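Local atomic coordinates of periplasmic binding protein (Roseiflexus sp. RS-1, PDB entry 5GJ3), a protein that binds heme, here two molecules at once, in the periplasm and probably hands it on to a bacterial heme-uptake transporter. Residues T163-M168 against L241-M246; A197-L202 against A225-G230. All blocks are in the same frame, centred on the assembly; numbering follows the deposited sequence.

Contact 1: residues T163-M168 against L241-M246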
loop_
_atom_site.group_PDB
_atom_site.type_symbol
_atom_site.label_atom_id
_atom_site.label_comp_id
_atom_site.label_asym_id
_atom_site.label_seq_id
_atom_site.Cartn_x
_atom_site.Cartn_y
_atom_site.Cartn_z
ATOM N N THR A 163 -2.001 -10.746 3.593
ATOM C CA THR A 163 -2.208 -9.343 3.243
ATOM C C THR A 163 -0.838 -8.651 3.242
ATOM O O THR A 163 0.093 -9.047 3.997
ATOM C CB THR A 163 -3.135 -8.592 4.259
ATOM O OG1 THR A 163 -2.525 -8.581 5.565
ATOM C CG2 THR A 163 -4.530 -9.241 4.369
ATOM N N ALA A 164 -0.716 -7.607 2.419
ATOM C CA ALA A 164 0.469 -6.746 2.449
ATOM C C ALA A 164 0.722 -6.229 3.876
ATOM O O ALA A 164 1.876 -6.141 4.279
ATOM C CB ALA A 164 0.287 -5.549 1.523
ATOM N N VAL A 165 -0.336 -5.831 4.605
ATOM C CA VAL A 165 -0.094 -5.164 5.915
ATOM C C VAL A 165 0.479 -6.194 6.903
ATOM O O VAL A 165 1.355 -5.863 7.719
ATOM C CB VAL A 165 -1.320 -4.387 6.471
ATOM C CG1 VAL A 165 -2.465 -5.321 6.843
ATOM C CG2 VAL A 165 -0.911 -3.513 7.685
ATOM N N ASP A 166 0.038 -7.452 6.768
ATOM C CA ASP A 166 0.579 -8.535 7.590
ATOM C C ASP A 166 2.092 -8.659 7.376
ATOM O O ASP A 166 2.872 -8.725 8.342
ATOM C CB ASP A 166 -0.105 -9.855 7.262
ATOM C CG ASP A 166 0.342 -10.973 8.171
ATOM O OD1 ASP A 166 0.113 -10.898 9.393
ATOM O OD2 ASP A 166 0.936 -11.934 7.666
ATOM N N VAL A 167 2.497 -8.615 6.110
ATOM C CA VAL A 167 3.913 -8.657 5.752
ATOM C C VAL A 167 4.679 -7.442 6.306
ATOM O O VAL A 167 5.806 -7.569 6.818
ATOM C CB VAL A 167 4.104 -8.794 4.199
ATOM C CG1 VAL A 167 5.572 -8.654 3.825
ATOM C CG2 VAL A 167 3.580 -10.133 3.714
ATOM N N MET A 168 4.088 -6.246 6.202
ATOM C CA MET A 168 4.752 -5.063 6.753
ATOM C C MET A 168 4.920 -5.136 8.307
ATOM O O MET A 168 5.960 -4.784 8.835
ATOM C CB MET A 168 3.999 -3.784 6.365
ATOM C CG MET A 168 3.806 -3.593 4.847
ATOM S SD MET A 168 5.386 -3.104 4.121
ATOM C CE MET A 168 5.482 -1.365 4.637
ATOM N N LEU A 241 -1.367 4.444 0.292
ATOM C CA LEU A 241 -0.413 4.024 -0.741
ATOM C C LEU A 241 1.007 3.808 -0.108
ATOM O O LEU A 241 1.741 2.898 -0.471
ATOM C CB LEU A 241 -0.376 5.056 -1.899
ATOM C CG LEU A 241 0.410 4.721 -3.179
ATOM C CD1 LEU A 241 0.056 3.355 -3.785
ATOM C CD2 LEU A 241 0.225 5.825 -4.221
ATOM N N TYR A 242 1.360 4.659 0.838
ATOM C CA TYR A 242 2.638 4.589 1.506
ATOM C C TYR A 242 2.767 3.314 2.311
ATOM O O TYR A 242 3.760 2.600 2.209
ATOM C CB TYR A 242 2.750 5.766 2.451
ATOM C CG TYR A 242 4.064 5.896 3.220
ATOM C CD1 TYR A 242 5.290 6.018 2.546
ATOM C CD2 TYR A 242 4.069 5.957 4.613
ATOM C CE1 TYR A 242 6.481 6.179 3.246
ATOM C CE2 TYR A 242 5.263 6.140 5.341
ATOM C CZ TYR A 242 6.462 6.241 4.649
ATOM O OH TYR A 242 7.636 6.400 5.322
ATOM N N LEU A 243 1.781 3.021 3.149
ATOM C CA LEU A 243 1.844 1.786 3.947
ATOM C C LEU A 243 1.709 0.488 3.121
ATOM O O LEU A 243 2.440 -0.471 3.352
ATOM C CB LEU A 243 0.784 1.804 5.039
ATOM C CG LEU A 243 0.628 0.534 5.877
ATOM C CD1 LEU A 243 1.877 0.258 6.715
ATOM C CD2 LEU A 243 -0.616 0.642 6.754
ATOM N N LEU A 244 0.788 0.475 2.169
ATOM C CA LEU A 244 0.306 -0.753 1.540
ATOM C C LEU A 244 0.666 -0.952 0.052
ATOM O O LEU A 244 0.486 -2.067 -0.477
ATOM C CB LEU A 244 -1.218 -0.835 1.704
ATOM C CG LEU A 244 -1.723 -0.875 3.145
ATOM C CD1 LEU A 244 -3.243 -0.839 3.069
ATOM C CD2 LEU A 244 -1.269 -2.160 3.843
ATOM N N GLY A 245 1.189 0.095 -0.592
ATOM C CA GLY A 245 1.635 0.025 -2.011
ATOM C C GLY A 245 2.743 -0.952 -2.424
ATOM O O GLY A 245 2.791 -1.367 -3.603
ATOM N N MET A 246 3.615 -1.364 -1.501
ATOM C CA MET A 246 4.702 -2.287 -1.890
ATOM C C MET A 246 5.488 -1.732 -3.093
ATOM O O MET A 246 5.729 -2.394 -4.111
ATOM C CB MET A 246 4.185 -3.712 -2.111
ATOM C CG MET A 246 3.786 -4.387 -0.790
ATOM S SD MET A 246 5.171 -4.590 0.380
ATOM C CE MET A 246 4.411 -5.818 1.450
#
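Val165 and Leu244 make the tightest carbon contact between 163-168 and 241-246, with Val165 CB 3.4 Å from Leu244 CD2, shorter than usual van der Waals spacing. Leu244 CD2 comes in beside the valine's branch point, the leucine's CG being anti to its own carbonyl carbon (chi1 -61°), and CD2 reaches over to helix 164-171. Next to this pair, Val165 CG2 lies 4.3 Å from Leu243 CD2. A second apolar group gathers round the terminal methyl of Met246, whose CE lies 3.9 Å from Val167 CG1 and 4.1 Å from Ala164 CB. The two methionines run past each other in opposite directions, Met168 SD standing 3.9 Å from Met246 CE.

The chain has the layout of a periplasmic binding protein with two lobes joined by the long helix 115-136, and this contact lies near the centre of the chain, at the heme cleft. Leu244 belongs to a heme pocket, and Gly245 touches the other heme. Outside the two segments, Val165 and Leu243 both touch Phe147 of strand 144-151, while Met168 reaches Ala253 and Leu257 of helix 250-267.

Side chains also meet backbone oxygens, without any hydrogen bond across the contact. Met168, bent at chi2 and chi3, brings CE to 3.4 Å from Leu243 O, and Ala164 CB is 4.0 Å from Leu244 O. Polar bonding instead sets the helix start: Thr163, at the N-cap, accepts from Asp166 N at OG1 over 3.0 Å, with an N-H...O angle of 150°.

Contact 2: residues A197-L202 against A225-G230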
loop_
_atom_site.group_PDB
_atom_site.type_symbol
_atom_site.label_atom_id
_atom_site.label_comp_id
_atom_site.label_asym_id
_atom_site.label_seq_id
_atom_site.Cartn_x
_atom_site.Cartn_y
_atom_site.Cartn_z
ATOM N N ALA A 197 -7.290 -9.978 20.684
ATOM C CA ALA A 197 -6.120 -9.280 20.137
ATOM C C ALA A 197 -5.438 -8.435 21.230
ATOM O O ALA A 197 -4.215 -8.428 21.308
ATOM C CB ALA A 197 -6.477 -8.401 18.919
ATOM N N GLN A 198 -6.233 -7.732 22.048
ATOM C CA GLN A 198 -5.707 -6.751 23.058
ATOM C C GLN A 198 -4.419 -6.063 22.551
ATOM O O GLN A 198 -3.356 -6.217 23.131
ATOM C CB GLN A 198 -5.495 -7.411 24.426
ATOM C CG GLN A 198 -6.820 -7.670 25.120
ATOM C CD GLN A 198 -7.496 -6.377 25.530
ATOM O OE1 GLN A 198 -6.976 -5.625 26.363
ATOM N NE2 GLN A 198 -8.662 -6.119 24.969
ATOM N N PRO A 199 -4.523 -5.303 21.431
ATOM C CA PRO A 199 -3.269 -4.810 20.883
ATOM C C PRO A 199 -2.542 -3.728 21.722
ATOM O O PRO A 199 -3.189 -2.900 22.400
ATOM C CB PRO A 199 -3.705 -4.185 19.547
ATOM C CG PRO A 199 -5.131 -3.747 19.835
ATOM C CD PRO A 199 -5.663 -4.960 20.582
ATOM N N ASP A 200 -1.214 -3.724 21.581
ATOM C CA ASP A 200 -0.301 -2.715 22.093
ATOM C C ASP A 200 -0.261 -1.500 21.168
ATOM O O ASP A 200 -0.005 -0.367 21.617
ATOM C CB ASP A 200 1.135 -3.313 22.142
ATOM C CG ASP A 200 1.261 -4.433 23.173
ATOM O OD1 ASP A 200 0.952 -4.129 24.363
ATOM O OD2 ASP A 200 1.656 -5.580 22.814
ATOM N N VAL A 201 -0.466 -1.758 19.876
ATOM C CA VAL A 201 -0.481 -0.717 18.817
ATOM C C VAL A 201 -1.729 -0.877 17.956
ATOM O O VAL A 201 -2.041 -1.963 17.527
ATOM C CB VAL A 201 0.804 -0.811 17.921
ATOM C CG1 VAL A 201 0.822 0.299 16.822
ATOM C CG2 VAL A 201 2.058 -0.746 18.815
ATOM N N LEU A 202 -2.438 0.219 17.708
ATOM C CA LEU A 202 -3.462 0.252 16.674
ATOM C C LEU A 202 -2.905 0.905 15.391
ATOM O O LEU A 202 -2.469 2.068 15.392
ATOM C CB LEU A 202 -4.701 1.015 17.173
ATOM C CG LEU A 202 -5.452 0.226 18.261
ATOM C CD1 LEU A 202 -6.343 1.149 19.060
ATOM C CD2 LEU A 202 -6.278 -0.902 17.650
ATOM N N ALA A 225 -10.865 1.664 23.603
ATOM C CA ALA A 225 -10.247 2.546 24.627
ATOM C C ALA A 225 -9.499 1.756 25.729
ATOM O O ALA A 225 -8.542 2.256 26.310
ATOM C CB ALA A 225 -11.260 3.501 25.265
ATOM N N ASP A 226 -9.940 0.526 25.990
ATOM C CA ASP A 226 -9.409 -0.228 27.122
ATOM C C ASP A 226 -8.332 -1.266 26.712
ATOM O O ASP A 226 -7.769 -1.905 27.599
ATOM C CB ASP A 226 -10.529 -0.851 27.974
ATOM C CG ASP A 226 -11.277 0.205 28.836
ATOM O OD1 ASP A 226 -10.831 1.371 28.942
ATOM O OD2 ASP A 226 -12.336 -0.130 29.418
ATOM N N THR A 227 -7.979 -1.333 25.412
ATOM C CA THR A 227 -6.770 -2.083 24.991
ATOM C C THR A 227 -5.502 -1.422 25.523
ATOM O O THR A 227 -5.531 -0.224 25.884
ATOM C CB THR A 227 -6.674 -2.195 23.462
ATOM O OG1 THR A 227 -6.620 -0.872 22.890
ATOM C CG2 THR A 227 -7.897 -2.960 22.922
ATOM N N PRO A 228 -4.370 -2.178 25.587
ATOM C CA PRO A 228 -3.164 -1.492 25.963
ATOM C C PRO A 228 -2.862 -0.321 25.013
ATOM O O PRO A 228 -2.374 0.720 25.468
ATOM C CB PRO A 228 -2.079 -2.566 25.850
ATOM C CG PRO A 228 -2.814 -3.890 26.090
ATOM C CD PRO A 228 -4.208 -3.653 25.558
ATOM N N ALA A 229 -3.166 -0.464 23.720
ATOM C CA ALA A 229 -2.984 0.675 22.788
ATOM C C ALA A 229 -3.885 1.839 23.134
ATOM O O ALA A 229 -3.425 3.008 23.184
ATOM C CB ALA A 229 -3.270 0.233 21.349
ATOM N N GLY A 230 -5.187 1.550 23.277
ATOM C CA GLY A 230 -6.164 2.572 23.624
ATOM C C GLY A 230 -5.761 3.371 24.859
ATOM O O GLY A 230 -5.861 4.596 24.848
HETATM O O HOH W 1 -8.208 -4.575 28.655
#
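Pro199 and Ala229 join the two backbones through one bond: Ala229 N donates to Pro199 O over 2.8 Å, at 148° on the hydrogen and in the carbonyl plane. The chains draw together along their course, from a CA separation of 5.2 Å for Gln198 and Thr227 to 4.4 Å for Asp200 and Ala229. That closeness leaves Ala229 CB 3.3 Å from Asp200 O and 3.8 Å from Leu202 CG. Here the start of helix 228-232 sits against the turn entering strand 201-205, which lies in the mixed sheet between strands 144-151 and 235-238. Thr227 is the N-cap, with OG1 set between the backbone N and the carbonyl carbon (chi1 60°), where it accepts from Gly230 N at 2.8 Å and also bonds to Leu224 O; a valine here would probably leave Gly230 N without its cap and Leu224 O without its mate. Thr227 CG2 meets Pro199 CD. Gln198 crosses the Pro228 ring at about a right angle, OE1 being 3.5 Å from Pro228 CD, while NE2 bonds to Val194 O. A water donates to both Gln198 OE1 and Asp226 O, bridging the segments. Asp200 OD1 lies beside Pro228 CB, and its carboxylate is held by Ser268, Arg269 and His144 N.

In the fold
Contact 2 is nested within the chain loop that contact 1 closes, yet the two do not touch: their centres are 21 Å apart and their nearest atoms about 9 Å. Strand 144-151 connects them, since Phe147 packs against contact 1 whereas Leu146 and Leu148 pack against contact 2. Their surroundings differ. Contact 1 is centred 4 Å from the centre of the chain, and the side chain of Leu244 comes within about 4 Å of a bound heme; contact 2, centred 23 Å from the chain centre, holds none of the residues that line the heme pockets. Each has a zinc ion in its neighbourhood, about 7 Å from the Met246 side chain and about 9 Å from that of Asp200.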